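Transcriptional regulator, badm/rrf2 family (PDB 4CIC) probably binds DNA as a dimeric transcription factor of the Rrf2 family, an IscR linked to the regulation of iron-sulfur cluster biogenesis. Local coordinates at residues L49-L58 with I78-L87; Y13-H24 with I35-L46. The protein carries 3 engineered substitutions. All blocks are in the same frame, centred on the assembly; numbering follows the deposited sequence. Where two conformers were deposited one is given.

Interaction 1 of 2, residues L49-L58 with I78-L87. With NA (sodium ion), chain D.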
loop_
_atom_site.group_PDB
_atom_site.type_symbol
_atom_site.label_atom_id
_atom_site.label_comp_id
_atom_site.label_asym_id
_atom_site.label_seq_id
_atom_site.Cartn_x
_atom_site.Cartn_y
_atom_site.Cartn_z
ATOM N N LEU A 49 6.177 19.953 8.104
ATOM C CA LEU A 49 5.956 19.385 6.780
ATOM C C LEU A 49 6.471 20.329 5.716
ATOM O O LEU A 49 7.291 19.965 4.864
ATOM C CB LEU A 49 4.463 19.177 6.544
ATOM C CG LEU A 49 3.859 17.828 6.895
ATOM C CD1 LEU A 49 2.369 17.866 6.586
ATOM C CD2 LEU A 49 4.546 16.731 6.095
ATOM N N ILE A 50 5.967 21.553 5.785
ATOM C CA ILE A 50 6.245 22.576 4.783
ATOM C C ILE A 50 7.739 22.824 4.687
ATOM O O ILE A 50 8.262 23.068 3.602
ATOM C CB ILE A 50 5.516 23.881 5.129
ATOM C CG1 ILE A 50 4.017 23.708 4.894
ATOM C CG2 ILE A 50 6.063 25.067 4.296
ATOM C CD1 ILE A 50 3.628 23.754 3.430
ATOM N N ALA A 51 8.434 22.730 5.820
ATOM C CA ALA A 51 9.879 22.939 5.811
ATOM C C ALA A 51 10.566 21.950 4.877
ATOM O O ALA A 51 11.467 22.322 4.121
ATOM C CB ALA A 51 10.460 22.848 7.207
ATOM N N VAL A 52 10.162 20.685 4.939
ATOM C CA VAL A 52 10.738 19.686 4.049
ATOM C C VAL A 52 10.326 19.920 2.593
ATOM O O VAL A 52 11.162 19.880 1.694
ATOM C CB VAL A 52 10.370 18.249 4.507
ATOM C CG1 VAL A 52 10.982 17.219 3.577
ATOM C CG2 VAL A 52 10.849 18.037 5.935
ATOM N N LEU A 53 9.050 20.205 2.366
ATOM C CA LEU A 53 8.567 20.450 1.013
ATOM C C LEU A 53 9.271 21.659 0.406
ATOM O O LEU A 53 9.512 21.709 -0.800
ATOM C CB LEU A 53 7.054 20.658 1.018
ATOM C CG LEU A 53 6.238 19.434 1.429
ATOM C CD1 LEU A 53 4.789 19.821 1.548
ATOM C CD2 LEU A 53 6.397 18.361 0.376
ATOM N N ARG A 54 9.630 22.611 1.255
ATOM C CA ARG A 54 10.340 23.818 0.798
ATOM C C ARG A 54 11.777 23.497 0.395
ATOM O O ARG A 54 12.250 23.932 -0.653
ATOM C CB ARG A 54 10.323 24.888 1.886
ATOM C CG ARG A 54 10.414 26.310 1.350
ATOM C CD ARG A 54 10.277 27.332 2.464
ATOM N NE ARG A 54 11.541 28.015 2.717
ATOM C CZ ARG A 54 11.740 28.874 3.709
ATOM N NH1 ARG A 54 10.756 29.157 4.551
ATOM N NH2 ARG A 54 12.928 29.444 3.863
ATOM N N LYS A 55 12.467 22.724 1.226
ATOM C CA LYS A 55 13.827 22.294 0.907
ATOM C C LYS A 55 13.847 21.508 -0.400
ATOM O O LYS A 55 14.809 21.581 -1.162
ATOM C CB LYS A 55 14.397 21.419 2.026
ATOM C CG LYS A 55 14.710 22.153 3.319
ATOM C CD LYS A 55 15.430 21.217 4.290
ATOM C CE LYS A 55 15.697 21.881 5.641
ATOM N NZ LYS A 55 14.481 21.909 6.502
ATOM N N ALA A 56 12.773 20.763 -0.647
ATOM C CA ALA A 56 12.652 19.928 -1.838
ATOM C C ALA A 56 12.363 20.719 -3.100
ATOM O O ALA A 56 12.471 20.193 -4.204
ATOM C CB ALA A 56 11.554 18.906 -1.635
ATOM N N GLY A 57 11.956 21.970 -2.941
ATOM C CA GLY A 57 11.670 22.797 -4.097
ATOM C C GLY A 57 10.237 22.622 -4.576
ATOM O O GLY A 57 9.914 22.976 -5.710
ATOM N N LEU A 58 9.379 22.089 -3.711
ATOM C CA LEU A 58 7.968 21.892 -4.042
ATOM C C LEU A 58 7.113 23.094 -3.641
ATOM O O LEU A 58 6.053 23.320 -4.210
ATOM C CB LEU A 58 7.409 20.628 -3.388
ATOM C CG LEU A 58 7.810 19.343 -4.121
ATOM C CD1 LEU A 58 7.335 18.102 -3.372
ATOM C CD2 LEU A 58 7.236 19.385 -5.542
ATOM N N ILE A 78 3.573 18.494 -10.814
ATOM C CA ILE A 78 3.795 17.823 -9.530
ATOM C C ILE A 78 2.942 16.566 -9.470
ATOM O O ILE A 78 1.719 16.654 -9.355
ATOM C CB ILE A 78 3.453 18.752 -8.319
ATOM C CG1 ILE A 78 4.302 20.017 -8.379
ATOM C CG2 ILE A 78 3.697 17.998 -6.997
ATOM C CD1 ILE A 78 3.902 21.085 -7.364
ATOM N N LYS A 79 3.583 15.393 -9.524
ATOM C CA LYS A 79 2.879 14.126 -9.324
ATOM C C LYS A 79 2.675 13.863 -7.837
ATOM O O LYS A 79 3.487 14.271 -7.021
ATOM C CB LYS A 79 3.685 12.947 -9.908
ATOM C CG LYS A 79 3.908 13.038 -11.395
ATOM C CD LYS A 79 4.928 12.030 -11.860
ATOM C CE LYS A 79 5.166 12.157 -13.355
ATOM N NZ LYS A 79 6.133 11.118 -13.839
ATOM N N VAL A 80 1.593 13.181 -7.473
ATOM C CA VAL A 80 1.392 12.837 -6.074
ATOM C C VAL A 80 2.589 12.011 -5.595
ATOM O O VAL A 80 3.064 12.169 -4.470
ATOM C CB VAL A 80 0.076 12.075 -5.852
ATOM C CG1 VAL A 80 -0.040 11.651 -4.410
ATOM C CG2 VAL A 80 -1.101 12.987 -6.208
ATOM N N GLY A 81 3.067 11.128 -6.454
ATOM C CA GLY A 81 4.240 10.336 -6.125
ATOM C C GLY A 81 5.498 11.143 -5.811
ATOM O O GLY A 81 6.331 10.700 -5.013
ATOM N N ASP A 82 5.664 12.298 -6.461
ATOM C CA ASP A 82 6.785 13.202 -6.175
ATOM C C ASP A 82 6.712 13.679 -4.727
ATOM O O ASP A 82 7.728 13.821 -4.054
ATOM C CB ASP A 82 6.738 14.480 -7.027
ATOM C CG ASP A 82 6.963 14.247 -8.516
ATOM O OD1 ASP A 82 7.595 13.239 -8.893
ATOM O OD2 ASP A 82 6.525 15.122 -9.316
ATOM N N ILE A 83 5.507 14.006 -4.275
ATOM C CA ILE A 83 5.328 14.485 -2.918
ATOM C C ILE A 83 5.673 13.360 -1.936
ATOM O O ILE A 83 6.390 13.562 -0.954
ATOM C CB ILE A 83 3.872 14.926 -2.688
ATOM C CG1 ILE A 83 3.518 16.072 -3.643
ATOM C CG2 ILE A 83 3.655 15.256 -1.231
ATOM C CD1 ILE A 83 2.013 16.355 -3.697
ATOM N N ILE A 84 5.172 12.161 -2.219
ATOM C CA ILE A 84 5.431 11.021 -1.351
ATOM C C ILE A 84 6.933 10.705 -1.314
ATOM O O ILE A 84 7.490 10.472 -0.252
ATOM C CB ILE A 84 4.622 9.789 -1.812
ATOM C CG1 ILE A 84 3.110 10.063 -1.680
ATOM C CG2 ILE A 84 5.012 8.556 -1.027
ATOM C CD1 ILE A 84 2.694 10.616 -0.343
ATOM N N ARG A 85 7.593 10.701 -2.462
ATOM C CA ARG A 85 9.042 10.469 -2.481
ATOM C C ARG A 85 9.848 11.451 -1.627
ATOM O O ARG A 85 10.786 11.063 -0.918
ATOM C CB ARG A 85 9.576 10.478 -3.905
ATOM C CG ARG A 85 9.310 9.195 -4.651
ATOM C CD ARG A 85 9.953 9.237 -6.009
ATOM N NE ARG A 85 9.440 8.174 -6.856
ATOM C CZ ARG A 85 8.427 8.330 -7.699
ATOM N NH1 ARG A 85 7.840 9.513 -7.799
ATOM N NH2 ARG A 85 8.009 7.312 -8.440
ATOM N N VAL A 86 9.473 12.721 -1.688
ATOM C CA VAL A 86 10.137 13.741 -0.883
ATOM C C VAL A 86 9.997 13.420 0.618
ATOM O O VAL A 86 10.971 13.460 1.379
ATOM C CB VAL A 86 9.558 15.121 -1.198
ATOM C CG1 VAL A 86 9.861 16.093 -0.071
ATOM C CG2 VAL A 86 10.106 15.603 -2.522
ATOM N N LEU A 87 8.795 13.062 1.042
ATOM C CA LEU A 87 8.550 12.894 2.467
ATOM C C LEU A 87 9.169 11.608 3.014
ATOM O O LEU A 87 9.488 11.507 4.195
ATOM C CB LEU A 87 7.050 12.927 2.754
ATOM C CG LEU A 87 6.339 14.232 2.375
ATOM C CD1 LEU A 87 4.847 14.076 2.612
ATOM C CD2 LEU A 87 6.907 15.407 3.155
HETATM NA NA NA D . 12.626 11.736 0.689
#

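Interaction 2 of 2, residues Y13-H24 with I35-L46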
loop_
_atom_site.group_PDB
_atom_site.type_symbol
_atom_site.label_atom_id
_atom_site.label_comp_id
_atom_site.label_asym_id
_atom_site.label_seq_id
_atom_site.Cartn_x
_atom_site.Cartn_y
_atom_site.Cartn_z
ATOM N N TYR A 13 -1.398 14.236 5.293
ATOM C CA TYR A 13 -1.290 15.689 5.459
ATOM C C TYR A 13 -0.408 16.364 4.404
ATOM O O TYR A 13 -0.676 17.517 4.011
ATOM C CB TYR A 13 -0.871 16.049 6.890
ATOM C CG TYR A 13 -1.887 15.590 7.923
ATOM C CD1 TYR A 13 -3.183 15.253 7.547
ATOM C CD2 TYR A 13 -1.561 15.509 9.264
ATOM C CE1 TYR A 13 -4.125 14.835 8.480
ATOM C CE2 TYR A 13 -2.498 15.082 10.205
ATOM C CZ TYR A 13 -3.774 14.749 9.804
ATOM O OH TYR A 13 -4.704 14.332 10.730
ATOM N N GLY A 14 0.631 15.673 3.944
ATOM C CA GLY A 14 1.491 16.190 2.890
ATOM C C GLY A 14 0.709 16.478 1.622
ATOM O O GLY A 14 0.758 17.594 1.044
ATOM N N VAL A 15 -0.071 15.493 1.207
ATOM C CA VAL A 15 -0.896 15.655 0.019
ATOM C C VAL A 15 -2.016 16.660 0.252
ATOM O O VAL A 15 -2.278 17.479 -0.631
ATOM C CB VAL A 15 -1.426 14.297 -0.482
ATOM C CG1 VAL A 15 -2.345 14.482 -1.695
ATOM C CG2 VAL A 15 -0.243 13.424 -0.848
ATOM N N GLN A 16 -2.667 16.626 1.415
ATOM C CA GLN A 16 -3.716 17.623 1.681
ATOM C C GLN A 16 -3.171 19.038 1.591
ATOM O O GLN A 16 -3.827 19.924 1.045
ATOM C CB GLN A 16 -4.340 17.457 3.068
ATOM C CG GLN A 16 -5.384 16.372 3.160
ATOM C CD GLN A 16 -6.064 16.378 4.520
ATOM O OE1 GLN A 16 -5.560 15.800 5.480
ATOM N NE2 GLN A 16 -7.202 17.045 4.606
ATOM N N ALA A 17 -1.989 19.262 2.154
ATOM C CA ALA A 17 -1.455 20.630 2.206
ATOM C C ALA A 17 -1.046 21.081 0.805
ATOM O O ALA A 17 -1.274 22.241 0.420
ATOM C CB ALA A 17 -0.266 20.683 3.150
ATOM N N MET A 18 -0.465 20.154 0.033
ATOM C CA MET A 18 -0.038 20.482 -1.324
ATOM C C MET A 18 -1.245 20.733 -2.198
ATOM O O MET A 18 -1.219 21.621 -3.054
ATOM C CB MET A 18 0.834 19.371 -1.918
ATOM C CG MET A 18 2.219 19.271 -1.251
ATOM S SD MET A 18 3.235 20.735 -1.676
ATOM C CE MET A 18 3.452 20.512 -3.426
ATOM N N PHE A 19 -2.317 19.979 -1.971
ATOM C CA PHE A 19 -3.530 20.197 -2.749
ATOM C C PHE A 19 -4.164 21.547 -2.398
ATOM O O PHE A 19 -4.650 22.266 -3.275
ATOM C CB PHE A 19 -4.538 19.051 -2.597
ATOM C CG PHE A 19 -5.767 19.242 -3.437
ATOM C CD1 PHE A 19 -5.679 19.235 -4.825
ATOM C CD2 PHE A 19 -6.990 19.480 -2.846
ATOM C CE1 PHE A 19 -6.819 19.457 -5.615
ATOM C CE2 PHE A 19 -8.119 19.707 -3.622
ATOM C CZ PHE A 19 -8.030 19.675 -5.013
ATOM N N ASP A 20 -4.171 21.888 -1.116
ATOM C CA ASP A 20 -4.694 23.207 -0.717
ATOM C C ASP A 20 -3.899 24.306 -1.417
ATOM O O ASP A 20 -4.481 25.276 -1.966
ATOM C CB ASP A 20 -4.649 23.351 0.810
ATOM C CG ASP A 20 -5.267 24.665 1.304
ATOM O OD1 ASP A 20 -4.654 25.733 1.100
ATOM O OD2 ASP A 20 -6.367 24.613 1.911
ATOM N N LEU A 21 -2.573 24.190 -1.431
ATOM C CA LEU A 21 -1.779 25.154 -2.205
ATOM C C LEU A 21 -2.125 25.159 -3.702
ATOM O O LEU A 21 -2.188 26.220 -4.333
ATOM C CB LEU A 21 -0.283 24.908 -2.002
ATOM C CG LEU A 21 0.230 25.201 -0.593
ATOM C CD1 LEU A 21 1.656 24.684 -0.425
ATOM C CD2 LEU A 21 0.222 26.735 -0.400
ATOM N N ALA A 22 -2.378 23.984 -4.278
ATOM C CA ALA A 22 -2.793 23.922 -5.687
ATOM C C ALA A 22 -4.092 24.690 -5.932
ATOM O O ALA A 22 -4.244 25.387 -6.957
ATOM C CB ALA A 22 -2.940 22.442 -6.157
ATOM N N GLN A 23 -5.027 24.562 -4.991
ATOM C CA GLN A 23 -6.323 25.250 -5.074
ATOM C C GLN A 23 -6.183 26.751 -4.987
ATOM O O GLN A 23 -7.077 27.471 -5.410
ATOM C CB GLN A 23 -7.262 24.794 -3.957
ATOM C CG GLN A 23 -7.742 23.358 -4.201
ATOM C CD GLN A 23 -8.743 22.878 -3.154
ATOM O OE1 GLN A 23 -8.403 22.711 -1.980
ATOM N NE2 GLN A 23 -9.977 22.637 -3.582
ATOM N N HIS A 24 -5.067 27.220 -4.442
ATOM C CA HIS A 24 -4.863 28.668 -4.315
ATOM C C HIS A 24 -3.753 29.214 -5.206
ATOM O O HIS A 24 -3.374 30.385 -5.087
ATOM C CB HIS A 24 -4.577 29.019 -2.850
ATOM C CG HIS A 24 -5.744 28.772 -1.945
ATOM N ND1 HIS A 24 -6.003 27.549 -1.379
ATOM C CD2 HIS A 24 -6.731 29.604 -1.523
ATOM C CE1 HIS A 24 -7.101 27.626 -0.643
ATOM N NE2 HIS A 24 -7.560 28.863 -0.717
ATOM N N ILE A 35 -4.127 27.299 5.756
ATOM C CA ILE A 35 -4.107 25.909 5.278
ATOM C C ILE A 35 -4.553 24.974 6.393
ATOM O O ILE A 35 -5.396 24.085 6.195
ATOM C CB ILE A 35 -2.707 25.496 4.784
ATOM C CG1 ILE A 35 -2.333 26.275 3.515
ATOM C CG2 ILE A 35 -2.659 23.976 4.503
ATOM C CD1 ILE A 35 -0.881 26.067 3.078
ATOM N N ALA A 36 -3.990 25.182 7.577
ATOM C CA ALA A 36 -4.307 24.329 8.721
ATOM C C ALA A 36 -5.786 24.444 9.045
ATOM O O ALA A 36 -6.425 23.470 9.408
ATOM C CB ALA A 36 -3.463 24.718 9.925
ATOM N N GLU A 37 -6.334 25.643 8.877
ATOM C CA GLU A 37 -7.734 25.881 9.196
ATOM C C GLU A 37 -8.653 25.169 8.203
ATOM O O GLU A 37 -9.647 24.563 8.586
ATOM C CB GLU A 37 -8.028 27.388 9.182
ATOM C CG GLU A 37 -9.175 27.802 10.069
ATOM C CD GLU A 37 -8.713 28.163 11.466
ATOM O OE1 GLU A 37 -7.801 29.012 11.588
ATOM O OE2 GLU A 37 -9.254 27.596 12.440
ATOM N N ARG A 38 -8.322 25.252 6.922
ATOM C CA ARG A 38 -9.180 24.686 5.892
ATOM C C ARG A 38 -9.108 23.168 5.886
ATOM O O ARG A 38 -10.078 22.499 5.549
ATOM C CB ARG A 38 -8.779 25.200 4.513
ATOM C CG ARG A 38 -9.225 26.626 4.228
ATOM C CD ARG A 38 -8.933 26.997 2.782
ATOM N NE ARG A 38 -7.500 27.080 2.522
ATOM C CZ ARG A 38 -6.775 28.181 2.698
ATOM N NH1 ARG A 38 -7.359 29.295 3.134
ATOM N NH2 ARG A 38 -5.471 28.176 2.430
ATOM N N GLN A 39 -7.950 22.631 6.244
ATOM C CA GLN A 39 -7.712 21.192 6.107
ATOM C C GLN A 39 -7.821 20.419 7.409
ATOM O O GLN A 39 -7.706 19.188 7.418
ATOM C CB GLN A 39 -6.350 20.931 5.453
ATOM C CG GLN A 39 -6.213 21.519 4.049
ATOM C CD GLN A 39 -7.315 21.066 3.109
ATOM O OE1 GLN A 39 -7.799 19.935 3.189
ATOM N NE2 GLN A 39 -7.721 21.950 2.214
ATOM N N GLY A 40 -8.042 21.134 8.506
ATOM C CA GLY A 40 -8.123 20.507 9.815
ATOM C C GLY A 40 -6.807 19.849 10.180
ATOM O O GLY A 40 -6.767 18.675 10.547
ATOM N N LEU A 41 -5.722 20.605 10.060
ATOM C CA LEU A 41 -4.395 20.095 10.386
ATOM C C LEU A 41 -3.820 20.860 11.553
ATOM O O LEU A 41 -4.146 22.029 11.757
ATOM C CB LEU A 41 -3.450 20.244 9.200
ATOM C CG LEU A 41 -4.029 19.852 7.844
ATOM C CD1 LEU A 41 -3.030 20.142 6.743
ATOM C CD2 LEU A 41 -4.441 18.384 7.850
ATOM N N SER A 42 -2.942 20.215 12.309
ATOM C CA SER A 42 -2.281 20.897 13.408
ATOM C C SER A 42 -1.204 21.781 12.815
ATOM O O SER A 42 -0.422 21.339 11.972
ATOM C CB SER A 42 -1.676 19.899 14.392
ATOM O OG SER A 42 -0.285 20.118 14.552
ATOM N N GLU A 43 -1.183 23.049 13.218
ATOM C CA GLU A 43 -0.179 23.981 12.700
ATOM C C GLU A 43 1.282 23.559 12.930
ATOM O O GLU A 43 2.087 23.675 12.011
ATOM C CB GLU A 43 -0.396 25.400 13.241
ATOM C CG GLU A 43 -1.572 26.127 12.634
ATOM C CD GLU A 43 -1.576 27.600 12.987
ATOM O OE1 GLU A 43 -0.476 28.180 13.133
ATOM O OE2 GLU A 43 -2.675 28.178 13.112
ATOM N N PRO A 44 1.623 23.078 14.148
ATOM C CA PRO A 44 3.017 22.663 14.360
ATOM C C PRO A 44 3.437 21.560 13.401
ATOM O O PRO A 44 4.566 21.558 12.912
ATOM C CB PRO A 44 3.014 22.134 15.793
ATOM C CG PRO A 44 1.880 22.826 16.439
ATOM C CD PRO A 44 0.839 23.003 15.393
ATOM N N TYR A 45 2.533 20.631 13.129
ATOM C CA TYR A 45 2.868 19.519 12.250
ATOM C C TYR A 45 3.062 20.062 10.847
ATOM O O TYR A 45 4.020 19.699 10.152
ATOM C CB TYR A 45 1.741 18.475 12.273
ATOM C CG TYR A 45 2.089 17.152 11.631
ATOM C CD1 TYR A 45 2.069 16.995 10.251
ATOM C CD2 TYR A 45 2.422 16.059 12.409
ATOM C CE1 TYR A 45 2.385 15.777 9.666
ATOM C CE2 TYR A 45 2.730 14.839 11.833
ATOM C CZ TYR A 45 2.713 14.704 10.469
ATOM O OH TYR A 45 3.030 13.478 9.903
ATOM N N LEU A 46 2.142 20.937 10.435
ATOM C CA LEU A 46 2.191 21.549 9.109
ATOM C C LEU A 46 3.474 22.354 8.897
ATOM O O LEU A 46 4.074 22.296 7.825
ATOM C CB LEU A 46 0.969 22.442 8.882
ATOM C CG LEU A 46 0.877 23.086 7.493
ATOM C CD1 LEU A 46 0.857 22.015 6.414
ATOM C CD2 LEU A 46 -0.367 23.958 7.406
HETATM O O HOH W 1 -9.133 20.956 -0.217
#

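Interaction 1 of 2, residues L49-L58 with I78-L87
Leu-58 lays its two methyl branches over different parts of the 78-87 segment: Leu-58 CD1 rests 3.8 Å from Val-86 CG2 and also lies over the backbone of Ile-83, while Leu-58 CD2 sits 4.1 Å from Ile-78 CG2. With CG anti to its own carbonyl carbon (chi1 -78°), the fork points at helix 80-87 with one methyl and at Ile-78, just before the N-cap of that helix, with the other. Val-86 meets three residues. Both its methyls touch the Ala-56 methyl, Val-86 CG1 lying 3.6 Å from Ala-56 CB; beyond it Val-86 CG1 meets Val-52 CG1 at 4.0 Å, and CG2 meets Leu-58. At the next residue, Leu-87 CD2 lies 4.1 Å from Leu-53 CD2, and the same Leu-53 methyl also touches Val-86 CG1.

Helix 43-55 is the second helix of the helix-turn-helix motif, the one that by family precedent reads DNA; its segment 49-55 packs against 80-87 at 107°, with axes 10.1 Å apart. A Schellman motif at Gly-57 ends it and swings Leu-58 inward, where Met-18 of helix 9-23 covers the same core. At the start of the other helix, Asp-82 OD2 takes the N-H of the N-cap residue Lys-79, from above the carboxylate plane. At its end the carbonyls of Arg-85 and Val-86, with that of Glu-88, bind a sodium ion.

No hydrogen bond passes between the segments, which implies that the fit of branched aliphatic groups, and not polar pairing, sets how the two helices sit.

Interaction 2 of 2, residues Y13-H24 with I35-L46
Tyr-13 receives the CD2 methyl of Leu-41 over one face of its ring, a CH-pi contact with the methyl 3.7 Å from the ring centroid. The same ring turns an edge to the face of Tyr-45, a T-shaped pair with planes at 88° and centroids 5.7 Å apart; the Tyr-45 hydroxyl is hydrogen-bonded to Thr-9.

Asp-20 is the polar centre. Arg-38 grips Asp-20 side-on in a salt bridge, Arg-38 NE to Asp-20 OD2 at 2.8 Å and Arg-38 NH2 to Asp-20 OD1 at 2.9 Å, both on syn lone pairs and with the carboxylate and guanidinium nearly coplanar. The anti lone pair of Asp-20 OD2 takes a third, almost straight bond from Gln-39 NE2 at 3.0 Å. His-24 lies with CE1 over a face of the guanidinium, held there by its ND1-H, which is given to the Asp-20 carbonyl.

These residues join helix 9-23 to the two helices of the helix-turn-helix of this winged-helix regulator: 35-39 belongs to the first, Gly-40 with positive phi opens the turn, and Ser-42 caps the second through Tyr-45 N.

Gln-39 is bent at chi2 (-55°), which brings its amide back over helix 9-23. There OE1 accepts a weak bond from Gln-16 NE2, while NE2 also reaches a water shared with Gln-23 OE1. Beneath the polar layer Ile-35 CD1 packs on Leu-21 CD2 at 3.7 Å, and Ala-17 CB meets Leu-46 CD1 at the same distance.

From the N terminus, helix 9-23 comes first, and interaction 2 closes the short loop that leads back from it to helix 32-39 and the start of helix 43-55. Interaction 1 then opens on the later part of helix 43-55 and closes the longer excursion through the two-stranded hairpin 59-62 and 68-71, returning at helix 80-87. The two follow in series, neither nested nor crossed. Helix 43-55 serves both, and they meet through Met-18, whose side chain packs on Leu-53 and Ile-83. Together they tie four helices into one domain, whose edge also touches the second subunit.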